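Local structure of endoglucanase A (3IK2) at residues Y21-N24 / Q25-N29; T85-H88 / D89-A93; V335-S338 / I339-Y343. The protein probably hydrolyses internal beta-1,4-glucosidic bonds of cellulose and related glucans, acting as a family 44 endoglucanase. One frame throughout, in Å; residues are numbered along the deposited sequence.

Contact 1: residues Y21-N24 / Q25-N29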
loop_
_atom_site.group_PDB
_atom_site.type_symbol
_atom_site.label_atom_id
_atom_site.label_comp_id
_atom_site.label_asym_id
_atom_site.label_seq_id
_atom_site.Cartn_x
_atom_site.Cartn_y
_atom_site.Cartn_z
ATOM N N TYR A 21 -6.774 -1.095 3.937
ATOM C CA TYR A 21 -6.334 -1.399 5.323
ATOM C C TYR A 21 -5.440 -2.647 5.334
ATOM O O TYR A 21 -5.586 -3.526 6.172
ATOM C CB TYR A 21 -7.542 -1.611 6.266
ATOM C CG TYR A 21 -8.583 -0.499 6.212
ATOM C CD1 TYR A 21 -9.767 -0.663 5.486
ATOM C CD2 TYR A 21 -8.379 0.710 6.901
ATOM C CE1 TYR A 21 -10.717 0.367 5.416
ATOM C CE2 TYR A 21 -9.326 1.739 6.863
ATOM C CZ TYR A 21 -10.486 1.555 6.118
ATOM O OH TYR A 21 -11.402 2.568 6.068
ATOM N N GLY A 22 -4.518 -2.712 4.385
ATOM C CA GLY A 22 -3.724 -3.909 4.178
ATOM C C GLY A 22 -2.326 -3.793 4.750
ATOM O O GLY A 22 -1.879 -2.703 5.175
ATOM N N THR A 23 -1.625 -4.922 4.760
ATOM C CA THR A 23 -0.243 -4.950 5.215
ATOM C C THR A 23 0.641 -5.902 4.383
ATOM O O THR A 23 0.122 -6.826 3.749
ATOM C CB THR A 23 -0.180 -5.281 6.726
ATOM O OG1 THR A 23 1.140 -4.995 7.228
ATOM C CG2 THR A 23 -0.591 -6.762 6.975
ATOM N N ASN A 24 1.956 -5.646 4.397
ATOM C CA ASN A 24 3.024 -6.551 3.909
ATOM C C ASN A 24 3.550 -7.459 5.037
ATOM O O ASN A 24 4.237 -8.449 4.775
ATOM C CB ASN A 24 4.242 -5.756 3.430
ATOM C CG ASN A 24 4.050 -5.095 2.076
ATOM O OD1 ASN A 24 4.277 -5.774 1.045
ATOM N ND2 ASN A 24 3.739 -3.881 2.053
ATOM N N GLN A 25 3.258 -7.072 6.285
ATOM C CA GLN A 25 3.745 -7.763 7.467
ATOM C C GLN A 25 2.598 -7.910 8.429
ATOM O O GLN A 25 1.948 -6.931 8.782
ATOM C CB GLN A 25 4.948 -7.037 8.150
ATOM C CG GLN A 25 6.303 -7.141 7.391
ATOM C CD GLN A 25 6.403 -6.124 6.264
ATOM O OE1 GLN A 25 5.768 -5.067 6.310
ATOM N NE2 GLN A 25 7.161 -6.460 5.225
ATOM N N ASP A 26 2.354 -9.145 8.859
ATOM C CA ASP A 26 1.312 -9.391 9.846
ATOM C C ASP A 26 1.529 -8.709 11.199
ATOM O O ASP A 26 2.629 -8.638 11.693
ATOM C CB ASP A 26 1.078 -10.887 10.030
ATOM C CG ASP A 26 0.370 -11.494 8.837
ATOM O OD1 ASP A 26 -0.555 -10.829 8.271
ATOM O OD2 ASP A 26 0.772 -12.606 8.448
ATOM N N PHE A 27 0.422 -8.272 11.781
ATOM C CA PHE A 27 0.368 -7.639 13.079
ATOM C C PHE A 27 -0.053 -8.609 14.149
ATOM O O PHE A 27 -0.949 -9.455 13.937
ATOM C CB PHE A 27 -0.634 -6.512 13.024
ATOM C CG PHE A 27 -0.268 -5.428 12.046
ATOM C CD1 PHE A 27 -1.146 -5.075 11.015
ATOM C CD2 PHE A 27 0.943 -4.746 12.167
ATOM C CE1 PHE A 27 -0.839 -4.042 10.132
ATOM C CE2 PHE A 27 1.280 -3.716 11.270
ATOM C CZ PHE A 27 0.381 -3.369 10.253
ATOM N N SER A 28 0.591 -8.504 15.306
ATOM C CA SER A 28 0.232 -9.364 16.445
ATOM C C SER A 28 -1.234 -9.166 16.825
ATOM O O SER A 28 -1.929 -10.139 17.130
ATOM C CB SER A 28 1.171 -9.128 17.662
ATOM O OG SER A 28 1.216 -7.735 17.981
ATOM N N ASN A 29 -1.713 -7.921 16.806
ATOM C CA ASN A 29 -3.132 -7.654 17.124
ATOM C C ASN A 29 -3.773 -6.446 16.403
ATOM O O ASN A 29 -4.182 -5.476 17.032
ATOM C CB ASN A 29 -3.330 -7.538 18.644
ATOM C CG ASN A 29 -4.793 -7.561 19.042
ATOM O OD1 ASN A 29 -5.659 -8.061 18.295
ATOM N ND2 ASN A 29 -5.091 -7.011 20.218
#
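Thr-23 and Phe-27 meet where the first, very short strand of the TIM-like barrel, 22-23, ends and the chain passes into the loop leading to strand 34-37. The polar part of this local contact is one side chain-to-backbone hydrogen bond. Thr-23 OG1 donates to Gln-25 O over 2.6 Å, a short bond that spans only two residues. Its donor stands tilted 33° from the carbonyl plane, so the hydroxyl meets the oxygen obliquely. The torsion of Thr-23 makes this possible: with chi1 at -166°, OG1 lies opposite the backbone N and beside the carbonyl carbon, facing the backbone of Gln-25. Other hydrogen bonds tie both amides to the barrel. Asn-24 ND2 bonds to Tyr-384 O and its OD1 to Arg-36 NH1, on the flanking strands 379-384 and 34-37, while ND2 also reaches Ser-351 O, one strand further on. Gln-25 OE1 accepts from the backbone N of Glu-386, beyond the last barrel strand.

Packing involves Gln-25 and Phe-27. Gln-25 bends at chi2 (82°) and folds its amide back along its own peptide link to Asn-24. There its CD comes to 3.4 Å from Asn-24 C, and OE1 to 3.3 Å from Asn-24 CB. The ring of Phe-27 packs back on Thr-23. Its CZ lies 3.5 Å from Thr-23 OG1 and its CE1 3.7 Å from Thr-23 CB, while Phe-399 packs against it from helix 393-403. Gln-25 O, already holding the threonine hydroxyl, stands 3.9 Å above the centre of the Phe-27 ring.

Contact 2: residues T85-H88 / D89-A93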
loop_
_atom_site.group_PDB
_atom_site.type_symbol
_atom_site.label_atom_id
_atom_site.label_comp_id
_atom_site.label_asym_id
_atom_site.label_seq_id
_atom_site.Cartn_x
_atom_site.Cartn_y
_atom_site.Cartn_z
ATOM N N THR A 85 1.680 -20.294 -1.255
ATOM C CA THR A 85 0.526 -21.003 -0.719
ATOM C C THR A 85 0.420 -20.888 0.821
ATOM O O THR A 85 -0.673 -20.712 1.362
ATOM C CB THR A 85 0.345 -22.437 -1.328
ATOM O OG1 THR A 85 1.414 -23.299 -0.932
ATOM C CG2 THR A 85 0.316 -22.364 -2.872
ATOM N N ALA A 86 1.539 -20.883 1.536
ATOM C CA ALA A 86 1.463 -20.604 2.980
ATOM C C ALA A 86 0.867 -19.197 3.185
ATOM O O ALA A 86 -0.054 -19.016 3.980
ATOM C CB ALA A 86 2.839 -20.717 3.649
ATOM N N PHE A 87 1.413 -18.221 2.453
ATOM C CA PHE A 87 0.905 -16.845 2.464
ATOM C C PHE A 87 -0.607 -16.736 2.179
ATOM O O PHE A 87 -1.358 -16.217 3.006
ATOM C CB PHE A 87 1.712 -15.942 1.519
ATOM C CG PHE A 87 1.193 -14.540 1.451
ATOM C CD1 PHE A 87 1.503 -13.627 2.441
ATOM C CD2 PHE A 87 0.390 -14.125 0.374
ATOM C CE1 PHE A 87 1.002 -12.323 2.376
ATOM C CE2 PHE A 87 -0.123 -12.815 0.318
ATOM C CZ PHE A 87 0.195 -11.928 1.321
ATOM N N HIS A 88 -1.061 -17.211 1.024
ATOM C CA HIS A 88 -2.495 -17.076 0.693
ATOM C C HIS A 88 -3.410 -17.920 1.577
ATOM O O HIS A 88 -4.545 -17.532 1.839
ATOM C CB HIS A 88 -2.795 -17.331 -0.788
ATOM C CG HIS A 88 -4.218 -17.008 -1.166
ATOM N ND1 HIS A 88 -4.782 -15.771 -0.948
ATOM C CD2 HIS A 88 -5.183 -17.758 -1.749
ATOM C CE1 HIS A 88 -6.038 -15.778 -1.356
ATOM N NE2 HIS A 88 -6.302 -16.971 -1.861
ATOM N N ASP A 89 -2.917 -19.070 2.028
ATOM C CA ASP A 89 -3.650 -19.890 3.007
ATOM C C ASP A 89 -3.931 -19.117 4.295
ATOM O O ASP A 89 -5.016 -19.260 4.877
ATOM C CB ASP A 89 -2.851 -21.148 3.369
ATOM C CG ASP A 89 -2.957 -22.232 2.333
ATOM O OD1 ASP A 89 -3.678 -22.062 1.328
ATOM O OD2 ASP A 89 -2.290 -23.266 2.510
ATOM N N LYS A 90 -2.934 -18.337 4.748
ATOM C CA LYS A 90 -3.077 -17.520 5.940
ATOM C C LYS A 90 -4.060 -16.372 5.696
ATOM O O LYS A 90 -4.882 -16.095 6.544
ATOM C CB LYS A 90 -1.716 -17.015 6.419
ATOM C CG LYS A 90 -1.684 -16.594 7.899
ATOM C CD LYS A 90 -0.245 -16.153 8.287
ATOM C CE LYS A 90 -0.176 -15.414 9.626
ATOM N NZ LYS A 90 1.204 -14.692 9.833
ATOM N N SER A 91 -3.992 -15.733 4.526
ATOM C CA SER A 91 -4.998 -14.741 4.135
ATOM C C SER A 91 -6.395 -15.324 4.288
ATOM O O SER A 91 -7.259 -14.695 4.859
ATOM C CB SER A 91 -4.800 -14.267 2.672
ATOM O OG SER A 91 -3.762 -13.305 2.556
ATOM N N LEU A 92 -6.615 -16.517 3.748
ATOM C CA LEU A 92 -7.932 -17.183 3.823
ATOM C C LEU A 92 -8.376 -17.557 5.258
ATOM O O LEU A 92 -9.541 -17.346 5.621
ATOM C CB LEU A 92 -7.966 -18.399 2.906
ATOM C CG LEU A 92 -7.924 -18.075 1.403
ATOM C CD1 LEU A 92 -7.653 -19.328 0.589
ATOM C CD2 LEU A 92 -9.188 -17.376 0.902
ATOM N N ALA A 93 -7.443 -18.085 6.049
ATOM C CA ALA A 93 -7.675 -18.394 7.446
ATOM C C ALA A 93 -8.024 -17.153 8.235
ATOM O O ALA A 93 -8.759 -17.259 9.186
ATOM C CB ALA A 93 -6.455 -19.053 8.059
HETATM O O HOH W 1 -0.229 -24.403 1.351
#
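His-88 turns its CG opposite the backbone N (chi1 -172°), and Leu-92, one turn further along the helix, places CG beside its own N (chi1 -68°). Together these torsions lay the leucine branch over one face of the imidazole. Leu-92 CG is 4.1 Å from the ring centroid and 23° off the ring normal, which makes a CH-pi contact shifted toward the rim on the NE2 side. The CD1 methyl of Leu-92 follows at 3.7 Å from His-88 NE2. Both ring nitrogens are bound from outside, NE2 to Lys-170 O and ND1 to Ser-99 OG, and Tyr-163 meets the imidazole edge-to-face, so the ring is held in rotation as well as in place.

The residues belong to helix 82-93, which returns the long connection from strand 34-37 to its parallel neighbour 99-103, a beta-alpha-beta crossover of the barrel. Four regular i to i+4 backbone bonds cross from 85-88 to 89-93, among them Ser-91 N to Phe-87 O at 3.1 Å.

Beside the histidine-leucine pair, a water bridges Thr-85 and Asp-89. It donates to Thr-85 OG1 at 3.0 Å and to Asp-89 OD2 at 2.6 Å, linking the two side chains across a turn. Thr-85 O receives the N-H of Asp-89 at 2.9 Å. The carboxylate also crowds this oxygen, with Asp-89 OD2 3.2 Å from Thr-85 O, but as two acceptors they form no hydrogen bond. The other carboxylate oxygen, Asp-89 OD1, is hydrogen-bonded to Tyr-163 OH of helix 152-163.

Contact 3: residues V335-S338 / I339-Y343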
loop_
_atom_site.group_PDB
_atom_site.type_symbol
_atom_site.label_atom_id
_atom_site.label_comp_id
_atom_site.label_asym_id
_atom_site.label_seq_id
_atom_site.Cartn_x
_atom_site.Cartn_y
_atom_site.Cartn_z
ATOM N N VAL A 335 -1.555 12.317 -9.526
ATOM C CA VAL A 335 -1.568 10.997 -10.095
ATOM C C VAL A 335 -2.944 10.749 -10.715
ATOM O O VAL A 335 -3.056 10.169 -11.780
ATOM C CB VAL A 335 -1.205 9.939 -9.043
ATOM C CG1 VAL A 335 -1.456 8.546 -9.582
ATOM C CG2 VAL A 335 0.245 10.075 -8.623
ATOM N N LYS A 336 -3.983 11.198 -10.030
ATOM C CA LYS A 336 -5.371 11.099 -10.477
ATOM C C LYS A 336 -5.622 11.854 -11.788
ATOM O O LYS A 336 -6.261 11.341 -12.678
ATOM C CB LYS A 336 -6.272 11.616 -9.362
ATOM C CG LYS A 336 -7.489 10.775 -9.103
ATOM C CD LYS A 336 -7.178 9.613 -8.200
ATOM C CE LYS A 336 -8.101 8.486 -8.552
ATOM N NZ LYS A 336 -8.227 7.500 -7.462
ATOM N N SER A 337 -5.099 13.068 -11.911
ATOM C CA SER A 337 -5.070 13.792 -13.191
ATOM C C SER A 337 -4.358 13.028 -14.320
ATOM O O SER A 337 -4.847 12.981 -15.471
ATOM C CB SER A 337 -4.386 15.156 -12.998
ATOM O OG SER A 337 -3.710 15.553 -14.177
ATOM N N SER A 338 -3.190 12.463 -14.026
ATOM C CA SER A 338 -2.527 11.597 -14.990
ATOM C C SER A 338 -3.402 10.402 -15.421
ATOM O O SER A 338 -3.484 10.120 -16.613
ATOM C CB SER A 338 -1.180 11.128 -14.472
ATOM O OG SER A 338 -0.344 12.227 -14.154
ATOM N N ILE A 339 -4.047 9.723 -14.471
ATOM C CA ILE A 339 -4.980 8.605 -14.776
ATOM C C ILE A 339 -6.149 9.093 -15.662
ATOM O O ILE A 339 -6.441 8.517 -16.716
ATOM C CB ILE A 339 -5.502 7.903 -13.445
ATOM C CG1 ILE A 339 -4.363 7.150 -12.738
ATOM C CG2 ILE A 339 -6.767 7.028 -13.702
ATOM C CD1 ILE A 339 -4.750 6.494 -11.354
ATOM N N ASP A 340 -6.792 10.180 -15.254
ATOM C CA ASP A 340 -7.912 10.721 -16.009
ATOM C C ASP A 340 -7.512 11.187 -17.434
ATOM O O ASP A 340 -8.321 11.104 -18.356
ATOM C CB ASP A 340 -8.578 11.859 -15.201
ATOM C CG ASP A 340 -9.267 11.364 -13.885
ATOM O OD1 ASP A 340 -9.284 10.135 -13.585
ATOM O OD2 ASP A 340 -9.795 12.226 -13.127
ATOM N N LYS A 341 -6.278 11.662 -17.619
ATOM C CA LYS A 341 -5.801 12.118 -18.935
ATOM C C LYS A 341 -5.184 11.011 -19.819
ATOM O O LYS A 341 -5.270 11.081 -21.050
ATOM C CB LYS A 341 -4.793 13.273 -18.804
ATOM C CG LYS A 341 -5.324 14.562 -18.149
ATOM C CD LYS A 341 -6.180 15.373 -19.126
ATOM C CE LYS A 341 -6.742 16.642 -18.485
ATOM N NZ LYS A 341 -8.033 17.009 -19.170
ATOM N N TYR A 342 -4.543 10.015 -19.204
ATOM C CA TYR A 342 -3.795 8.995 -19.952
ATOM C C TYR A 342 -4.380 7.581 -19.951
ATOM O O TYR A 342 -4.194 6.866 -20.919
ATOM C CB TYR A 342 -2.300 9.012 -19.576
ATOM C CG TYR A 342 -1.741 10.361 -19.953
ATOM C CD1 TYR A 342 -1.604 11.375 -18.995
ATOM C CD2 TYR A 342 -1.450 10.658 -21.285
ATOM C CE1 TYR A 342 -1.157 12.635 -19.357
ATOM C CE2 TYR A 342 -0.989 11.911 -21.656
ATOM C CZ TYR A 342 -0.874 12.898 -20.689
ATOM O OH TYR A 342 -0.429 14.136 -21.044
ATOM N N TYR A 343 -5.065 7.186 -18.871
ATOM C CA TYR A 343 -5.652 5.836 -18.775
ATOM C C TYR A 343 -6.851 5.806 -17.816
ATOM O O TYR A 343 -6.788 5.206 -16.746
ATOM C CB TYR A 343 -4.587 4.772 -18.429
ATOM C CG TYR A 343 -4.964 3.334 -18.763
ATOM C CD1 TYR A 343 -4.024 2.295 -18.664
ATOM C CD2 TYR A 343 -6.254 3.011 -19.204
ATOM C CE1 TYR A 343 -4.377 0.969 -18.994
ATOM C CE2 TYR A 343 -6.609 1.724 -19.535
ATOM C CZ TYR A 343 -5.671 0.693 -19.413
ATOM O OH TYR A 343 -6.075 -0.590 -19.707
#
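Tyr-342 brings the edge of its ring to Ser-338 O, one turn earlier in helix 331-342. The oxygen lies near the ring plane, 3.3 Å from Tyr-342 CD1. With chi1 at -62°, the ring carbon CG sits beside the tyrosine's own N, so ring edge and N-H reach the same oxygen. Tyr-342 N donates to Ser-338 O over 2.8 Å, and Lys-341 N adds a weak, strongly bent bond to it at 3.3 Å.

The main bond of Lys-341 N goes to Ser-337 O at 2.9 Å, an oxygen that Lys-341 CG also approaches tightly, at 3.1 Å. Earlier in the helix, Ile-339 N donates to Val-335 O at 2.9 Å, and the side chains of the same pair touch loosely, Val-335 CG1 being 4.3 Å from Ile-339 CD1. The last turn is completed by Tyr-343 N, bonded to Ile-339 O, although Tyr-343 itself has left helical backbone angles.

Further out, Ser-338 OG bonds to Lys-334 O within its own helix and to a bound glycerol, while its bonds to Asp-253 OD1 and Trp-250 NE1 link it to helix 251-266 and the loop before it. Val-335 rests on Leu-274 and Leu-276 of barrel strand 273-278; helix 331-342 is the last of the long connection from that strand to 347-353.

One good and one weak N-H bond, with the ring edge alongside, would partly offset the partial negative charge of Ser-338 O near the C-terminal end of the helix.

How the contacts relate
Contacts 1 and 2 are neighbours, their centres 13 Å apart, and touch through a salt bridge in which Lys-90 NZ lies 2.5 Å from Asp-26 OD2. Arg-35 of strand 34-37 joins them a second time, its NE pairing with Asp-26 OD1 and its NH1 with Ser-91 OG; bound glycerol, probably from the crystallisation liquor, lies near Asp-26 and near Lys-90. Contact 3 stands apart, about 30 Å from contact 1 and 34 Å from contact 2 between centres. Contact 1 leaves the C-terminal end of its strand, where TIM barrels carry their active sites, whereas contact 3 ends a helix leading into the opposite end of the barrel.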